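Local coordinates for protein putative citrate lyase, alfa subunit (Streptococcus mutans, PDB 2HJ0) that belongs to the CitF family of alpha subunits and pairs with a second copy of itself, each chain built around large, mostly parallel beta sheets, at residues A[171-185]-A[208-222]. Residues are numbered along the deposited sequence; the frame is centred on the assembly and turned at random.
Sequences SSDAYGNANGTRGKT and DTLVPYPNTPISIPQ
A two-stranded hairpin, 171-179, is wrapped on both flanks by the long loop after strand 202-207 of the large, mostly parallel sheet. On one flank Val211 N bonds to Ser172 O (2.9 Å). On the other, Ser219 N (2.8 Å) and Ile220 N both bond to Ala178 O, a classic beta bulge, while Ala178 N returns a bond to Ile220 O. Asp173 suits the hairpin turn because its short carboxylate can take four N-H groups: OD1 receives Tyr175 N, closing an Asx turn, and Asn177 N from the opposite face; OD2 receives Asn177 ND2 on its syn lone pair and Asn215 N (3.1 Å) on the anti side. Asn177 both gives and accepts: ND2 also reaches Gln222 OE1 (2.8 Å) on a lone pair in the carbonyl plane, the same oxygen accepts from Tyr213 OH, and OD1 takes Gln222 N from above its plane. Asn215 has its CG swung opposite the backbone N (chi1 179°), which carries ND2 to Asn177 O (3.1 Å). Asn179 ND2 donates to Pro217 O (2.9 Å). Gln222 NE2 bonds to Gly361 O of the second subunit. These side chains supply partners for backbone groups of hairpin and irregular loop, probably fixing their shape at the subunit interface.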
loop_
_atom_site.group_PDB
_atom_site.type_symbol
_atom_site.label_atom_id
_atom_site.label_comp_id
_atom_site.label_asym_id
_atom_site.label_seq_id
_atom_site.Cartn_x
_atom_site.Cartn_y
_atom_site.Cartn_z
ATOM N N SER A 171 1.962 -16.690 -6.675
ATOM C CA SER A 171 3.407 -16.468 -6.811
ATOM C C SER A 171 3.926 -15.638 -5.640
ATOM O O SER A 171 3.206 -14.807 -5.088
ATOM C CB SER A 171 3.753 -15.780 -8.149
ATOM O OG SER A 171 3.171 -14.497 -8.281
ATOM N N SER A 172 5.177 -15.874 -5.261
ATOM C CA SER A 172 5.786 -15.158 -4.150
ATOM C C SER A 172 7.274 -15.488 -4.041
ATOM O O SER A 172 7.689 -16.584 -4.410
ATOM C CB SER A 172 5.084 -15.556 -2.854
ATOM O OG SER A 172 5.799 -15.099 -1.720
ATOM N N ASP A 173 8.089 -14.548 -3.569
ATOM C CA ASP A 173 9.503 -14.865 -3.394
ATOM C C ASP A 173 9.646 -15.395 -1.978
ATOM O O ASP A 173 8.654 -15.531 -1.266
ATOM C CB ASP A 173 10.415 -13.644 -3.598
ATOM C CG ASP A 173 9.940 -12.412 -2.852
ATOM O OD1 ASP A 173 9.480 -12.552 -1.690
ATOM O OD2 ASP A 173 10.053 -11.301 -3.436
ATOM N N ALA A 174 10.871 -15.690 -1.570
ATOM C CA ALA A 174 11.104 -16.225 -0.244
ATOM C C ALA A 174 11.177 -15.125 0.786
ATOM O O ALA A 174 11.758 -15.296 1.854
ATOM C CB ALA A 174 12.378 -17.041 -0.221
ATOM N N TYR A 175 10.585 -13.987 0.477
ATOM C CA TYR A 175 10.598 -12.900 1.435
ATOM C C TYR A 175 9.209 -12.314 1.621
ATOM O O TYR A 175 9.016 -11.468 2.494
ATOM C CB TYR A 175 11.579 -11.818 0.988
ATOM C CG TYR A 175 12.385 -11.230 2.126
ATOM C CD1 TYR A 175 13.059 -12.056 3.028
ATOM C CD2 TYR A 175 12.517 -9.857 2.272
ATOM C CE1 TYR A 175 13.853 -11.530 4.036
ATOM C CE2 TYR A 175 13.311 -9.322 3.287
ATOM C CZ TYR A 175 13.980 -10.169 4.161
ATOM O OH TYR A 175 14.801 -9.645 5.136
ATOM N N GLY A 176 8.256 -12.745 0.787
ATOM C CA GLY A 176 6.886 -12.260 0.902
ATOM C C GLY A 176 6.231 -11.449 -0.219
ATOM O O GLY A 176 5.008 -11.278 -0.208
ATOM N N ASN A 177 7.005 -10.906 -1.159
ATOM C CA ASN A 177 6.406 -10.151 -2.260
ATOM C C ASN A 177 5.572 -11.148 -3.085
ATOM O O ASN A 177 6.116 -12.088 -3.670
ATOM C CB ASN A 177 7.488 -9.520 -3.138
ATOM C CG ASN A 177 8.326 -8.496 -2.394
ATOM O OD1 ASN A 177 7.817 -7.470 -1.928
ATOM N ND2 ASN A 177 9.625 -8.768 -2.280
ATOM N N ALA A 178 4.258 -10.940 -3.131
ATOM C CA ALA A 178 3.360 -11.845 -3.845
ATOM C C ALA A 178 2.378 -11.137 -4.774
ATOM O O ALA A 178 2.096 -9.946 -4.618
ATOM C CB ALA A 178 2.584 -12.676 -2.829
ATOM N N ASN A 179 1.855 -11.864 -5.750
ATOM C CA ASN A 179 0.873 -11.270 -6.648
ATOM C C ASN A 179 -0.051 -12.370 -7.131
ATOM O O ASN A 179 0.226 -13.547 -6.913
ATOM C CB ASN A 179 1.549 -10.519 -7.821
ATOM C CG ASN A 179 2.265 -11.436 -8.796
ATOM O OD1 ASN A 179 1.657 -12.308 -9.403
ATOM N ND2 ASN A 179 3.568 -11.223 -8.962
ATOM N N GLY A 180 -1.160 -11.997 -7.756
ATOM C CA GLY A 180 -2.084 -13.008 -8.219
ATOM C C GLY A 180 -2.144 -13.156 -9.722
ATOM O O GLY A 180 -3.070 -13.772 -10.246
ATOM N N THR A 181 -1.153 -12.611 -10.416
ATOM C CA THR A 181 -1.131 -12.676 -11.862
ATOM C C THR A 181 0.043 -13.450 -12.430
ATOM O O THR A 181 0.303 -13.394 -13.625
ATOM C CB THR A 181 -1.107 -11.271 -12.450
ATOM O OG1 THR A 181 0.021 -10.564 -11.912
ATOM C CG2 THR A 181 -2.405 -10.528 -12.109
ATOM N N ARG A 182 0.762 -14.169 -11.585
ATOM C CA ARG A 182 1.897 -14.960 -12.043
ATOM C C ARG A 182 1.877 -16.269 -11.269
ATOM O O ARG A 182 1.632 -16.273 -10.068
ATOM C CB ARG A 182 3.204 -14.216 -11.768
ATOM C CG ARG A 182 3.261 -12.813 -12.348
ATOM C CD ARG A 182 3.189 -12.852 -13.861
ATOM N NE ARG A 182 4.186 -13.778 -14.408
ATOM C CZ ARG A 182 5.504 -13.619 -14.306
ATOM N NH1 ARG A 182 6.001 -12.558 -13.675
ATOM N NH2 ARG A 182 6.325 -14.525 -14.836
ATOM N N GLY A 183 2.131 -17.376 -11.953
ATOM C CA GLY A 183 2.124 -18.672 -11.292
ATOM C C GLY A 183 1.302 -19.693 -12.055
ATOM O O GLY A 183 0.653 -19.353 -13.044
ATOM N N LYS A 184 1.316 -20.949 -11.620
ATOM C CA LYS A 184 0.543 -21.977 -12.323
ATOM C C LYS A 184 -0.903 -21.998 -11.853
ATOM O O LYS A 184 -1.726 -22.704 -12.413
ATOM C CB LYS A 184 1.164 -23.351 -12.106
ATOM C CG LYS A 184 0.926 -23.938 -10.740
ATOM C CD LYS A 184 1.776 -25.173 -10.511
ATOM C CE LYS A 184 1.403 -25.832 -9.180
ATOM N NZ LYS A 184 2.345 -26.915 -8.776
ATOM N N THR A 185 -1.214 -21.215 -10.829
ATOM C CA THR A 185 -2.566 -21.185 -10.322
ATOM C C THR A 185 -2.930 -19.754 -9.977
ATOM O O THR A 185 -3.095 -19.416 -8.801
ATOM C CB THR A 185 -2.686 -22.032 -9.054
ATOM O OG1 THR A 185 -2.040 -23.292 -9.257
ATOM C CG2 THR A 185 -4.148 -22.261 -8.707
ATOM N N ASP A 208 2.112 -21.420 -4.491
ATOM C CA ASP A 208 2.109 -22.608 -5.301
ATOM C C ASP A 208 3.355 -22.632 -6.155
ATOM O O ASP A 208 3.775 -23.686 -6.634
ATOM C CB ASP A 208 0.875 -22.573 -6.187
ATOM C CG ASP A 208 0.375 -23.921 -6.492
ATOM O OD1 ASP A 208 -0.784 -24.018 -6.971
ATOM O OD2 ASP A 208 1.160 -24.876 -6.244
ATOM N N THR A 209 3.931 -21.451 -6.362
ATOM C CA THR A 209 5.126 -21.336 -7.175
ATOM C C THR A 209 6.044 -20.302 -6.571
ATOM O O THR A 209 5.641 -19.164 -6.356
ATOM C CB THR A 209 4.769 -20.956 -8.634
ATOM O OG1 THR A 209 4.577 -19.543 -8.737
ATOM C CG2 THR A 209 3.463 -21.667 -9.061
ATOM N N LEU A 210 7.278 -20.711 -6.285
ATOM C CA LEU A 210 8.273 -19.835 -5.678
ATOM C C LEU A 210 9.110 -19.132 -6.732
ATOM O O LEU A 210 9.741 -19.761 -7.572
ATOM C CB LEU A 210 9.181 -20.643 -4.755
ATOM C CG LEU A 210 9.505 -19.969 -3.414
ATOM C CD1 LEU A 210 10.416 -20.881 -2.598
ATOM C CD2 LEU A 210 10.167 -18.635 -3.637
ATOM N N VAL A 211 9.129 -17.815 -6.667
ATOM C CA VAL A 211 9.867 -17.027 -7.631
ATOM C C VAL A 211 11.112 -16.385 -7.014
ATOM O O VAL A 211 11.126 -16.055 -5.828
ATOM C CB VAL A 211 8.932 -15.944 -8.199
ATOM C CG1 VAL A 211 9.710 -14.927 -9.027
ATOM C CG2 VAL A 211 7.859 -16.617 -9.033
ATOM N N PRO A 212 12.190 -16.231 -7.807
ATOM C CA PRO A 212 13.404 -15.608 -7.261
ATOM C C PRO A 212 13.148 -14.140 -6.904
ATOM O O PRO A 212 12.355 -13.449 -7.555
ATOM C CB PRO A 212 14.427 -15.778 -8.389
ATOM C CG PRO A 212 13.566 -15.847 -9.632
ATOM C CD PRO A 212 12.398 -16.687 -9.196
ATOM N N TYR A 213 13.821 -13.682 -5.857
ATOM C CA TYR A 213 13.687 -12.319 -5.371
ATOM C C TYR A 213 14.331 -11.316 -6.318
ATOM O O TYR A 213 15.410 -11.566 -6.853
ATOM C CB TYR A 213 14.351 -12.212 -3.990
ATOM C CG TYR A 213 14.131 -10.899 -3.275
ATOM C CD1 TYR A 213 14.856 -9.754 -3.620
ATOM C CD2 TYR A 213 13.183 -10.794 -2.263
ATOM C CE1 TYR A 213 14.639 -8.537 -2.972
ATOM C CE2 TYR A 213 12.958 -9.583 -1.612
ATOM C CZ TYR A 213 13.687 -8.462 -1.972
ATOM O OH TYR A 213 13.438 -7.263 -1.344
ATOM N N PRO A 214 13.680 -10.168 -6.538
ATOM C CA PRO A 214 12.392 -9.750 -5.968
ATOM C C PRO A 214 11.265 -10.072 -6.948
ATOM O O PRO A 214 11.435 -9.914 -8.154
ATOM C CB PRO A 214 12.566 -8.250 -5.803
ATOM C CG PRO A 214 13.367 -7.913 -7.043
ATOM C CD PRO A 214 14.423 -8.997 -7.040
ATOM N N ASN A 215 10.123 -10.514 -6.438
ATOM C CA ASN A 215 8.993 -10.835 -7.293
ATOM C C ASN A 215 8.236 -9.547 -7.624
ATOM O O ASN A 215 8.143 -8.636 -6.789
ATOM C CB ASN A 215 8.073 -11.834 -6.577
ATOM C CG ASN A 215 6.839 -12.201 -7.395
ATOM O OD1 ASN A 215 6.871 -12.163 -8.624
ATOM N ND2 ASN A 215 5.746 -12.577 -6.709
ATOM N N THR A 216 7.724 -9.467 -8.848
ATOM C CA THR A 216 6.953 -8.312 -9.304
ATOM C C THR A 216 6.002 -8.742 -10.423
ATOM O O THR A 216 6.301 -9.670 -11.166
ATOM C CB THR A 216 7.865 -7.177 -9.837
ATOM O OG1 THR A 216 8.816 -7.710 -10.762
ATOM C CG2 THR A 216 8.595 -6.482 -8.701
ATOM N N PRO A 217 4.829 -8.096 -10.542
ATOM C CA PRO A 217 4.306 -6.995 -9.726
ATOM C C PRO A 217 4.175 -7.426 -8.268
ATOM O O PRO A 217 4.311 -8.610 -7.953
ATOM C CB PRO A 217 2.928 -6.724 -10.328
ATOM C CG PRO A 217 2.988 -7.315 -11.675
ATOM C CD PRO A 217 3.827 -8.541 -11.514
ATOM N N ILE A 218 3.875 -6.472 -7.392
ATOM C CA ILE A 218 3.732 -6.755 -5.971
ATOM C C ILE A 218 2.365 -6.344 -5.435
ATOM O O ILE A 218 2.086 -5.163 -5.296
ATOM C CB ILE A 218 4.809 -6.023 -5.197
ATOM C CG1 ILE A 218 6.183 -6.422 -5.749
ATOM C CG2 ILE A 218 4.660 -6.316 -3.729
ATOM C CD1 ILE A 218 7.363 -5.654 -5.146
ATOM N N SER A 219 1.499 -7.310 -5.158
ATOM C CA SER A 219 0.182 -6.981 -4.611
ATOM C C SER A 219 0.255 -6.967 -3.079
ATOM O O SER A 219 -0.469 -6.232 -2.408
ATOM C CB SER A 219 -0.854 -7.991 -5.097
ATOM O OG SER A 219 -0.917 -7.983 -6.511
ATOM N N ILE A 220 1.145 -7.794 -2.542
ATOM C CA ILE A 220 1.368 -7.887 -1.110
ATOM C C ILE A 220 2.887 -7.814 -0.934
ATOM O O ILE A 220 3.624 -8.685 -1.397
ATOM C CB ILE A 220 0.795 -9.187 -0.572
ATOM C CG1 ILE A 220 -0.721 -9.157 -0.738
ATOM C CG2 ILE A 220 1.211 -9.381 0.858
ATOM C CD1 ILE A 220 -1.432 -10.403 -0.353
ATOM N N PRO A 221 3.368 -6.741 -0.278
ATOM C CA PRO A 221 4.792 -6.497 -0.028
ATOM C C PRO A 221 5.388 -7.368 1.073
ATOM O O PRO A 221 4.681 -7.842 1.975
ATOM C CB PRO A 221 4.816 -5.020 0.329
ATOM C CG PRO A 221 3.561 -4.886 1.141
ATOM C CD PRO A 221 2.542 -5.684 0.350
ATOM N N GLN A 222 6.700 -7.565 0.994
ATOM C CA GLN A 222 7.425 -8.370 1.971
ATOM C C GLN A 222 7.236 -7.782 3.376
ATOM O O GLN A 222 7.297 -8.510 4.372
ATOM C CB GLN A 222 8.920 -8.412 1.605
ATOM C CG GLN A 222 9.554 -7.009 1.484
ATOM C CD GLN A 222 10.910 -6.989 0.804
ATOM O OE1 GLN A 222 11.028 -7.387 -0.345
ATOM N NE2 GLN A 222 11.933 -6.510 1.509
#